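Local coordinates for protein GP37 (Pseudomonas phage phikz, PDB 5FT0) that inhibits the bacterial RNA degradosome, probably by binding the ribonuclease RNase E and so sparing phage transcripts from degradation, at residues I112-L123 with L245-T255. Residues are numbered along the deposited sequence; the frame is centred on the assembly and turned at random.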
# COMPACT_ATOMS: atom_id res chain seq x y z
N ILE A 112 -11.11 -2.73 -10.52
CA ILE A 112 -11.12 -4.17 -10.30
C ILE A 112 -10.19 -4.50 -9.14
O ILE A 112 -9.02 -4.10 -9.15
CB ILE A 112 -10.70 -4.94 -11.57
CG1 ILE A 112 -11.48 -4.44 -12.79
CG2 ILE A 112 -10.88 -6.43 -11.38
CD1 ILE A 112 -12.97 -4.57 -12.65
N HIS A 113 -10.70 -5.23 -8.15
CA HIS A 113 -9.85 -5.65 -7.04
C HIS A 113 -8.80 -6.64 -7.52
O HIS A 113 -9.09 -7.54 -8.32
CB HIS A 113 -10.68 -6.28 -5.93
CG HIS A 113 -9.85 -6.79 -4.79
ND1 HIS A 113 -9.44 -8.10 -4.70
CD2 HIS A 113 -9.34 -6.16 -3.70
CE1 HIS A 113 -8.72 -8.26 -3.60
NE2 HIS A 113 -8.64 -7.09 -2.98
N ILE A 114 -7.58 -6.48 -7.01
CA ILE A 114 -6.45 -7.34 -7.36
C ILE A 114 -5.95 -8.12 -6.15
O ILE A 114 -5.86 -9.35 -6.18
CB ILE A 114 -5.30 -6.52 -8.00
CG1 ILE A 114 -5.81 -5.74 -9.21
CG2 ILE A 114 -4.15 -7.44 -8.39
CD1 ILE A 114 -6.47 -6.60 -10.26
N ALA A 115 -5.62 -7.41 -5.07
CA ALA A 115 -5.04 -8.05 -3.90
C ALA A 115 -5.35 -7.21 -2.67
O ALA A 115 -5.67 -6.03 -2.77
CB ALA A 115 -3.53 -8.25 -4.05
N ASP A 116 -5.25 -7.85 -1.50
CA ASP A 116 -5.51 -7.19 -0.23
C ASP A 116 -4.26 -6.65 0.44
O ASP A 116 -4.35 -6.10 1.54
CB ASP A 116 -6.24 -8.15 0.72
CG ASP A 116 -7.70 -8.32 0.36
OD1 ASP A 116 -8.50 -7.41 0.66
OD2 ASP A 116 -8.06 -9.36 -0.24
N GLY A 117 -3.09 -6.81 -0.18
CA GLY A 117 -1.88 -6.10 0.22
C GLY A 117 -1.54 -6.26 1.69
O GLY A 117 -1.65 -7.35 2.27
N VAL A 118 -1.12 -5.16 2.30
CA VAL A 118 -0.66 -5.13 3.68
C VAL A 118 -1.37 -4.01 4.43
O VAL A 118 -1.60 -2.93 3.87
CB VAL A 118 0.88 -4.97 3.76
CG1 VAL A 118 1.32 -3.61 3.23
CG2 VAL A 118 1.37 -5.18 5.19
N GLY A 119 -1.73 -4.27 5.68
CA GLY A 119 -2.26 -3.27 6.59
C GLY A 119 -3.33 -2.35 6.05
O GLY A 119 -3.20 -1.12 6.14
N GLY A 120 -4.39 -2.91 5.48
CA GLY A 120 -5.49 -2.13 4.96
C GLY A 120 -5.33 -1.65 3.53
O GLY A 120 -6.29 -1.10 2.97
N ASN A 121 -4.16 -1.82 2.93
CA ASN A 121 -3.97 -1.44 1.54
C ASN A 121 -4.77 -2.37 0.63
O ASN A 121 -4.95 -3.55 0.92
CB ASN A 121 -2.50 -1.50 1.15
CG ASN A 121 -1.65 -0.49 1.89
OD1 ASN A 121 -2.13 0.55 2.32
ND2 ASN A 121 -0.37 -0.81 2.05
N LYS A 122 -5.23 -1.83 -0.49
CA LYS A 122 -5.90 -2.61 -1.51
C LYS A 122 -5.22 -2.35 -2.85
O LYS A 122 -5.06 -1.20 -3.25
CB LYS A 122 -7.39 -2.28 -1.59
CG LYS A 122 -8.21 -2.85 -0.44
CD LYS A 122 -9.70 -2.69 -0.68
N LEU A 123 -4.81 -3.42 -3.51
CA LEU A 123 -4.29 -3.34 -4.87
C LEU A 123 -5.48 -3.44 -5.83
O LEU A 123 -6.25 -4.41 -5.77
CB LEU A 123 -3.26 -4.43 -5.14
CG LEU A 123 -1.82 -4.10 -4.70
CD1 LEU A 123 -1.71 -3.88 -3.19
CD2 LEU A 123 -0.86 -5.18 -5.16
N LEU A 245 -7.86 -11.87 -14.81
CA LEU A 245 -8.22 -11.42 -13.46
C LEU A 245 -8.50 -12.57 -12.50
O LEU A 245 -8.77 -12.30 -11.32
CB LEU A 245 -9.44 -10.49 -13.46
CG LEU A 245 -9.42 -9.03 -13.92
CD1 LEU A 245 -8.24 -8.24 -13.34
CD2 LEU A 245 -9.54 -8.88 -15.42
N LYS A 246 -8.51 -13.82 -12.94
CA LYS A 246 -8.71 -14.95 -12.05
C LYS A 246 -7.46 -15.81 -11.88
O LYS A 246 -7.52 -16.83 -11.20
CB LYS A 246 -9.87 -15.82 -12.53
CG LYS A 246 -10.93 -15.05 -13.30
CD LYS A 246 -12.06 -14.60 -12.39
CE LYS A 246 -13.20 -14.01 -13.21
NZ LYS A 246 -13.81 -15.03 -14.10
N ASN A 247 -6.34 -15.42 -12.48
CA ASN A 247 -5.07 -16.06 -12.19
C ASN A 247 -4.79 -15.95 -10.69
O ASN A 247 -4.83 -14.83 -10.14
CB ASN A 247 -3.95 -15.41 -13.00
CG ASN A 247 -2.64 -16.18 -12.93
OD1 ASN A 247 -2.18 -16.57 -11.85
ND2 ASN A 247 -2.02 -16.38 -14.08
N PRO A 248 -4.53 -17.06 -9.99
CA PRO A 248 -4.35 -16.98 -8.53
C PRO A 248 -3.14 -16.15 -8.11
O PRO A 248 -3.12 -15.67 -6.97
CB PRO A 248 -4.19 -18.44 -8.12
CG PRO A 248 -3.67 -19.12 -9.35
CD PRO A 248 -4.33 -18.42 -10.50
N LEU A 249 -2.14 -15.98 -8.98
CA LEU A 249 -0.97 -15.17 -8.64
C LEU A 249 -1.36 -13.76 -8.23
O LEU A 249 -0.68 -13.16 -7.39
CB LEU A 249 -0.01 -15.12 -9.82
CG LEU A 249 0.86 -16.33 -10.14
CD1 LEU A 249 1.77 -16.03 -11.33
CD2 LEU A 249 1.68 -16.74 -8.93
N LEU A 250 -2.43 -13.22 -8.81
CA LEU A 250 -2.78 -11.81 -8.59
C LEU A 250 -3.01 -11.51 -7.12
O LEU A 250 -2.62 -10.44 -6.63
CB LEU A 250 -4.01 -11.45 -9.41
CG LEU A 250 -3.84 -11.38 -10.93
CD1 LEU A 250 -5.16 -11.01 -11.58
CD2 LEU A 250 -2.77 -10.36 -11.29
N SER A 251 -3.64 -12.43 -6.39
CA SER A 251 -3.93 -12.20 -4.98
C SER A 251 -2.66 -12.11 -4.13
O SER A 251 -2.70 -11.50 -3.06
CB SER A 251 -4.83 -13.31 -4.43
OG SER A 251 -4.21 -14.58 -4.55
N HIS A 252 -1.55 -12.68 -4.59
CA HIS A 252 -0.30 -12.67 -3.85
C HIS A 252 0.59 -11.49 -4.20
O HIS A 252 1.64 -11.32 -3.58
CB HIS A 252 0.46 -13.98 -4.08
CG HIS A 252 -0.36 -15.20 -3.81
ND1 HIS A 252 -0.73 -15.58 -2.54
CD2 HIS A 252 -0.88 -16.13 -4.65
CE1 HIS A 252 -1.44 -16.69 -2.60
NE2 HIS A 252 -1.55 -17.04 -3.87
N ILE A 253 0.19 -10.66 -5.18
CA ILE A 253 1.00 -9.52 -5.58
C ILE A 253 1.10 -8.52 -4.43
O ILE A 253 0.14 -8.29 -3.69
CB ILE A 253 0.39 -8.87 -6.83
CG1 ILE A 253 0.51 -9.80 -8.03
CG2 ILE A 253 1.07 -7.54 -7.14
CD1 ILE A 253 0.01 -9.19 -9.32
N ARG A 254 2.29 -7.94 -4.26
CA ARG A 254 2.53 -6.89 -3.28
C ARG A 254 3.35 -5.79 -3.93
O ARG A 254 3.97 -5.98 -4.98
CB ARG A 254 3.25 -7.43 -2.03
CG ARG A 254 2.51 -8.53 -1.29
CD ARG A 254 1.21 -8.02 -0.67
NE ARG A 254 0.53 -9.07 0.08
CZ ARG A 254 -0.43 -9.84 -0.41
NH1 ARG A 254 -0.83 -9.70 -1.66
NH2 ARG A 254 -0.99 -10.77 0.36
N THR A 255 3.35 -4.62 -3.30
CA THR A 255 4.00 -3.43 -3.85
C THR A 255 5.13 -2.97 -2.94
O THR A 255 5.01 -3.01 -1.71
CB THR A 255 3.00 -2.30 -4.05
OG1 THR A 255 2.32 -2.03 -2.81
CG2 THR A 255 1.97 -2.68 -5.10
O HOH W 1 -5.07 -10.53 -1.57
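Ala115 and Ser251 bring the two backbones closest, CA to CA 4.4 Å, where the hairpin 112-123 meets the short, weakly bonded helix at about 249-252. Within the hairpin, a classic beta bulge sets Ile114 and Ala115 together opposite Leu123, whose O accepts from both N atoms, and a type I' turn from Val118 to Asn121 closes the loop. No direct hydrogen bond joins the segments; a water spans them, accepting from Asp116 N and donating to Ser251 O.

Alanine suits the tightest point: its small methyl fits between the two backbones, with Ala115 CB 3.5 Å from both Ser251 O and Leu250 O. Branched aliphatic side chains make the apolar part of the contact. Leu245 CD1 touches both Ile112 CG2 (3.8 Å) and Ile114 CD1. In Ile114, with chi1 at -55°, CG1 lies beside the backbone N and CG2 opposite it, where CG2 rests against Leu250 CB. Leu123 CD2 packs on Ile253 CG2 at 3.6 Å and meets Thr255 CG2 tip to tip. Arg254, bent at chi2 (-66°), folds back so that NH1 donates to Ser251 O (2.9 Å, 168°) and Ile253 O, both in the guanidinium plane. This double grip steadies the group as one face lies against Gly117, whose positive phi suits glycine.

Ile112 and Leu245 also touch Leu236, and Ile112 and Ile114 continue the apolar layer onto Leu125 of strand 122-132. Beyond the contact, Lys122, Leu123, Arg254 and Thr255 pair antiparallel with a strand of the second subunit, carrying the sheet across the dimer interface.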